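Local coordinates for protein cytochrome P450 (Bacillus megaterium, PDB 5L92) that binds heme and steroids such as corticosterone and, as a cytochrome P450 monooxygenase, probably hydroxylates its substrates with molecular oxygen, at residues I85-D88 with P89-A93; D53-K56 with E57-Q61. All coordinates share one frame; numbering follows the deposited sequence.

Each contact is a short unbroken run of chain, and 53-61 precedes 85-93 in the sequence. Both are peripheral and partly buried. Contact 2 runs along helix 52-60 to the residue just past its end, its apolar side buried and its charged side nearer the surface. Contact 1 is the loop leading into helix 91-97: Ile-87 and His-92 are buried, Asp-88, Pro-89 and Lys-91 partly exposed, and its main side-chain bond goes to a heme propionate. The centres of contact 1 and contact 2 lie about 17 Å apart, their nearest atoms about 8 Å. Arg-294 relates them: it hydrogen-bonds the heme, one propionate of which His-92 binds, and packs on Val-58 and Leu-59.

Contact 1: residues I85-D88 with P89-A93; sequences INID and PPKHA. With HEM (protoporphyrin IX containing Fe), chain C.
Round the turn from Asp-88 to His-92, the backbone N of His-92 donates to Asp-88 O at 3.1 Å, a bent bond (138° at the hydrogen) whose donor stands above the carbonyl plane. The peptide before Pro-90 is cis. His-92 CG lies anti to the backbone N (chi1 174°), which sends the ring toward the heme. There NE2 donates to propionate oxygen O1D of the heme, 2.6 Å away and nearly straight at 169°, with the carboxylate carbon in the plane of the ring at its edge. A leucine in place of this histidine has no N-H to offer O1D, and the propionate would probably lose part of its hold and turn more freely. Ile-87 CD1 packs against the helix backbone, 3.8 Å from His-92 CA. Ile-85 reaches both propionates, CD1 3.7 Å from heme CBA and CA 3.4 Å from heme O2D. The Asp-88 carboxylate turns away from the helix, and its two oxygens accept from Ser-66 OG and Ser-67 N. His-350, Arg-96 and Arg-294 also hydrogen-bond the heme, and the His-350 ring meets that of His-92 edge-to-face. His-92 and Arg-96 are spaced as in the His-x-x-x-Arg pattern of the P450 C helix, whose residues bind heme propionates. The turn thus joins the loop after strand 65-66 to helix 91-97, with Pro-89 and His-92 packed on Ile-349 of a neighbouring loop.

Contact 2: residues D53-K56 with E57-Q61; sequences DGVK and EVLEQ
Lys-56 lays its aliphatic stem against the carboxylate of Glu-60 one turn on, CG 3.5 Å from OE2. The lysine leaves the backbone extended, then bends at its last two torsions (chi3 82°, chi4 77°), which brings NZ back to 3.9 Å from Glu-60 OE1, a long salt bridge. The two side chains run at a slant to each other. The stronger partner of this glutamate lies elsewhere: OE2 forms a salt bridge with Arg-347, whose side chain also touches Lys-56, so two positive groups lie near the carboxylate, which would probably favour its charged form. Asp-53 and Glu-57 make the contrasting pair. Their carboxylates approach to 4.0 Å between Asp-53 OD2 and Glu-57 OE1 with planes 64° apart, like charges that are likely to repel. On the buried side, Val-55 CG1 meets Leu-59 CD1 at 4.2 Å, and Leu-59 CG packs 3.5 Å from Val-55 O. Val-58 CG2 comes 3.4 Å from Gly-54 O. Four successive backbone bonds carry the helix, from the N-H groups of Glu-57, Val-58, Leu-59 and Glu-60 to the carbonyls four residues earlier; the one from Val-58 N to Gly-54 O is 2.9 Å long. Val-55 packs on helix 317-320, Val-58 and Leu-59 on Arg-294 of strand 294-296, and Glu-57 and Val-58 on Leu-302. The i to i+4 ladder with separate apolar and charged sides is that of a short amphipathic alpha-helix. Its place after strand 46-49 of the mixed sheet makes it the B helix of the P450 fold, and the side chain of Leu-59 comes within about 5 Å of the heme at the nearest atoms.

Contact 1: residues I85-D88 with P89-A93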
loop_
_atom_site.group_PDB
_atom_site.type_symbol
_atom_site.label_atom_id
_atom_site.label_comp_id
_atom_site.label_asym_id
_atom_site.label_seq_id
_atom_site.Cartn_x
_atom_site.Cartn_y
_atom_site.Cartn_z
ATOM N N ILE A 85 -8.531 -4.612 -8.565
ATOM C CA ILE A 85 -7.263 -4.021 -8.982
ATOM C C ILE A 85 -6.787 -4.522 -10.335
ATOM O O ILE A 85 -5.919 -3.879 -10.944
ATOM C CB ILE A 85 -6.181 -4.264 -7.903
ATOM C CG1 ILE A 85 -4.987 -3.333 -8.130
ATOM C CG2 ILE A 85 -5.726 -5.723 -7.870
ATOM C CD1 ILE A 85 -4.112 -3.104 -6.896
ATOM N N ASN A 86 -7.359 -5.633 -10.836
ATOM C CA ASN A 86 -6.886 -6.305 -12.048
ATOM C C ASN A 86 -7.957 -6.415 -13.133
ATOM O O ASN A 86 -7.816 -7.232 -14.046
ATOM C CB ASN A 86 -6.365 -7.711 -11.727
ATOM C CG ASN A 86 -5.121 -7.696 -10.872
ATOM O OD1 ASN A 86 -4.195 -6.917 -11.121
ATOM N ND2 ASN A 86 -5.094 -8.546 -9.832
ATOM N N ILE A 87 -9.004 -5.588 -13.090
ATOM C CA ILE A 87 -10.038 -5.638 -14.109
ATOM C C ILE A 87 -10.278 -4.247 -14.670
ATOM O O ILE A 87 -10.111 -3.236 -13.978
ATOM C CB ILE A 87 -11.335 -6.259 -13.555
ATOM C CG1 ILE A 87 -11.791 -5.510 -12.313
ATOM C CG2 ILE A 87 -11.087 -7.743 -13.239
ATOM C CD1 ILE A 87 -13.163 -5.911 -11.794
ATOM N N ASP A 88 -10.647 -4.210 -15.944
ATOM C CA ASP A 88 -10.883 -3.015 -16.735
ATOM C C ASP A 88 -12.361 -2.720 -16.807
ATOM O O ASP A 88 -13.194 -3.559 -16.459
ATOM C CB ASP A 88 -10.330 -3.200 -18.158
ATOM C CG ASP A 88 -8.816 -3.018 -18.250
ATOM O OD1 ASP A 88 -8.209 -2.407 -17.335
ATOM O OD2 ASP A 88 -8.223 -3.468 -19.262
ATOM N N PRO A 89 -12.739 -1.531 -17.289
ATOM C CA PRO A 89 -14.159 -1.279 -17.521
ATOM C C PRO A 89 -14.699 -2.188 -18.635
ATOM O O PRO A 89 -13.915 -2.630 -19.492
ATOM C CB PRO A 89 -14.202 0.190 -17.946
ATOM C CG PRO A 89 -12.865 0.762 -17.590
ATOM C CD PRO A 89 -11.906 -0.376 -17.666
ATOM N N PRO A 90 -16.019 -2.447 -18.652
ATOM C CA PRO A 90 -17.104 -2.008 -17.756
ATOM C C PRO A 90 -17.281 -2.846 -16.486
ATOM O O PRO A 90 -18.012 -2.437 -15.594
ATOM C CB PRO A 90 -18.352 -2.132 -18.652
ATOM C CG PRO A 90 -18.024 -3.242 -19.571
ATOM C CD PRO A 90 -16.549 -3.119 -19.857
ATOM N N LYS A 91 -16.619 -4.005 -16.418
ATOM C CA LYS A 91 -16.668 -4.854 -15.234
ATOM C C LYS A 91 -16.127 -4.148 -13.979
ATOM O O LYS A 91 -16.577 -4.439 -12.854
ATOM C CB LYS A 91 -15.885 -6.132 -15.536
ATOM C CG LYS A 91 -15.907 -7.257 -14.493
ATOM C CD LYS A 91 -17.335 -7.704 -14.141
ATOM C CE LYS A 91 -17.350 -9.070 -13.433
ATOM N NZ LYS A 91 -18.668 -9.407 -12.810
ATOM N N HIS A 92 -15.163 -3.229 -14.131
ATOM C CA HIS A 92 -14.597 -2.600 -12.935
ATOM C C HIS A 92 -15.647 -1.787 -12.199
ATOM O O HIS A 92 -15.771 -1.872 -10.972
ATOM C CB HIS A 92 -13.413 -1.688 -13.265
ATOM C CG HIS A 92 -12.927 -0.940 -12.064
ATOM N ND1 HIS A 92 -13.355 0.335 -11.758
ATOM C CD2 HIS A 92 -12.104 -1.316 -11.052
ATOM C CE1 HIS A 92 -12.789 0.729 -10.629
ATOM N NE2 HIS A 92 -12.022 -0.252 -10.182
ATOM N N ALA A 93 -16.407 -0.983 -12.932
ATOM C CA ALA A 93 -17.378 -0.091 -12.301
ATOM C C ALA A 93 -18.464 -0.872 -11.578
ATOM O O ALA A 93 -18.854 -0.513 -10.461
ATOM C CB ALA A 93 -18.000 0.831 -13.353
HETATM C CHA HEM C . -5.824 0.390 -4.826
HETATM C CHB HEM C . -2.155 2.404 -2.294
HETATM C CHC HEM C . -4.198 1.115 1.862
HETATM C CHD HEM C . -7.540 -1.290 -0.685
HETATM C C1A HEM C . -4.676 1.092 -4.479
HETATM C C2A HEM C . -3.814 1.790 -5.408
HETATM C C3A HEM C . -2.801 2.329 -4.712
HETATM C C4A HEM C . -2.997 2.019 -3.315
HETATM C CMA HEM C . -1.641 3.162 -5.291
HETATM C CAA HEM C . -4.012 1.877 -6.947
HETATM C CBA HEM C . -3.805 0.530 -7.640
HETATM C CGA HEM C . -3.665 0.674 -9.132
HETATM O O1A HEM C . -4.028 1.713 -9.697
HETATM O O2A HEM C . -3.161 -0.250 -9.794
HETATM C C1B HEM C . -2.382 2.288 -0.944
HETATM C C2B HEM C . -1.630 2.909 0.138
HETATM C C3B HEM C . -2.210 2.522 1.287
HETATM C C4B HEM C . -3.322 1.652 0.959
HETATM C CMB HEM C . -0.431 3.858 -0.052
HETATM C CAB HEM C . -1.881 2.898 2.747
HETATM C CBB HEM C . -1.228 4.022 3.084
HETATM C C1C HEM C . -5.292 0.350 1.532
HETATM C C2C HEM C . -6.146 -0.341 2.459
HETATM C C3C HEM C . -7.066 -0.981 1.760
HETATM C C4C HEM C . -6.816 -0.772 0.361
HETATM C CMC HEM C . -6.070 -0.311 4.008
HETATM C CAC HEM C . -8.140 -1.848 2.428
HETATM C CBC HEM C . -9.428 -1.588 2.228
HETATM C C1D HEM C . -7.377 -1.059 -2.020
HETATM C C2D HEM C . -8.203 -1.625 -3.066
HETATM C C3D HEM C . -7.743 -1.161 -4.237
HETATM C C4D HEM C . -6.601 -0.302 -3.938
HETATM C CMD HEM C . -9.380 -2.596 -2.779
HETATM C CAD HEM C . -8.267 -1.450 -5.666
HETATM C CBD HEM C . -9.269 -0.369 -6.117
HETATM C CGD HEM C . -9.709 -0.505 -7.561
HETATM O O1D HEM C . -10.776 0.037 -7.931
HETATM O O2D HEM C . -9.003 -1.131 -8.392
HETATM N NA HEM C . -4.169 1.244 -3.196
HETATM N NB HEM C . -3.386 1.519 -0.396
HETATM N NC HEM C . -5.726 0.053 0.252
HETATM N ND HEM C . -6.399 -0.292 -2.597
HETATM FE FE HEM C . -4.990 0.693 -1.448
#

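Contact 2: residues D53-K56 with E57-Q61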
loop_
_atom_site.group_PDB
_atom_site.type_symbol
_atom_site.label_atom_id
_atom_site.label_comp_id
_atom_site.label_asym_id
_atom_site.label_seq_id
_atom_site.Cartn_x
_atom_site.Cartn_y
_atom_site.Cartn_z
ATOM N N ASP A 53 3.298 14.352 -15.073
ATOM C CA ASP A 53 2.262 14.396 -16.089
ATOM C C ASP A 53 2.140 13.046 -16.765
ATOM O O ASP A 53 1.035 12.628 -17.121
ATOM C CB ASP A 53 2.583 15.497 -17.114
ATOM C CG ASP A 53 1.458 15.708 -18.132
ATOM O OD1 ASP A 53 0.380 16.219 -17.733
ATOM O OD2 ASP A 53 1.653 15.362 -19.325
ATOM N N GLY A 54 3.269 12.353 -16.919
ATOM C CA GLY A 54 3.248 11.010 -17.478
ATOM C C GLY A 54 2.572 10.008 -16.561
ATOM O O GLY A 54 1.742 9.201 -17.003
ATOM N N VAL A 55 2.934 10.026 -15.273
ATOM C CA VAL A 55 2.290 9.116 -14.329
ATOM C C VAL A 55 0.788 9.372 -14.311
ATOM O O VAL A 55 -0.024 8.436 -14.395
ATOM C CB VAL A 55 2.915 9.256 -12.926
ATOM C CG1 VAL A 55 2.082 8.513 -11.888
ATOM C CG2 VAL A 55 4.351 8.735 -12.901
ATOM N N LYS A 56 0.395 10.648 -14.243
ATOM C CA LYS A 56 -1.013 11.015 -14.248
ATOM C C LYS A 56 -1.725 10.489 -15.492
ATOM O O LYS A 56 -2.813 9.920 -15.393
ATOM C CB LYS A 56 -1.145 12.536 -14.169
ATOM C CG LYS A 56 -2.596 13.045 -14.303
ATOM C CD LYS A 56 -2.731 14.543 -13.976
ATOM C CE LYS A 56 -2.342 15.427 -15.158
ATOM N NZ LYS A 56 -3.442 15.441 -16.166
ATOM N N GLU A 57 -1.124 10.691 -16.676
ATOM C CA GLU A 57 -1.758 10.288 -17.920
ATOM C C GLU A 57 -1.916 8.773 -18.005
ATOM O O GLU A 57 -2.966 8.275 -18.422
ATOM C CB GLU A 57 -0.945 10.816 -19.096
ATOM C CG GLU A 57 -1.628 10.727 -20.432
ATOM C CD GLU A 57 -1.023 11.697 -21.447
ATOM O OE1 GLU A 57 0.106 12.192 -21.210
ATOM O OE2 GLU A 57 -1.678 11.978 -22.476
ATOM N N VAL A 58 -0.883 8.028 -17.611
ATOM C CA VAL A 58 -0.951 6.574 -17.651
ATOM C C VAL A 58 -2.070 6.071 -16.774
ATOM O O VAL A 58 -2.819 5.163 -17.171
ATOM C CB VAL A 58 0.397 5.948 -17.253
ATOM C CG1 VAL A 58 0.218 4.434 -16.901
ATOM C CG2 VAL A 58 1.419 6.141 -18.408
ATOM N N LEU A 59 -2.196 6.626 -15.554
ATOM C CA LEU A 59 -3.218 6.155 -14.624
ATOM C C LEU A 59 -4.622 6.651 -14.969
ATOM O O LEU A 59 -5.593 5.973 -14.640
ATOM C CB LEU A 59 -2.867 6.549 -13.185
ATOM C CG LEU A 59 -1.652 5.901 -12.545
ATOM C CD1 LEU A 59 -1.481 6.411 -11.132
ATOM C CD2 LEU A 59 -1.718 4.365 -12.584
ATOM N N GLU A 60 -4.770 7.816 -15.605
ATOM C CA GLU A 60 -6.115 8.256 -15.984
ATOM C C GLU A 60 -6.623 7.526 -17.228
ATOM O O GLU A 60 -7.827 7.290 -17.364
ATOM C CB GLU A 60 -6.156 9.758 -16.244
ATOM C CG GLU A 60 -6.351 10.570 -14.988
ATOM C CD GLU A 60 -6.159 12.066 -15.204
ATOM O OE1 GLU A 60 -6.036 12.512 -16.373
ATOM O OE2 GLU A 60 -6.128 12.804 -14.195
ATOM N N GLN A 61 -5.736 7.175 -18.152
ATOM C CA GLN A 61 -6.176 6.635 -19.436
ATOM C C GLN A 61 -6.339 5.115 -19.347
ATOM O O GLN A 61 -5.578 4.324 -19.909
ATOM C CB GLN A 61 -5.222 7.062 -20.535
ATOM C CG GLN A 61 -5.302 8.545 -20.832
ATOM C CD GLN A 61 -4.745 8.862 -22.193
ATOM O OE1 GLN A 61 -3.532 8.893 -22.384
ATOM N NE2 GLN A 61 -5.629 9.062 -23.159
#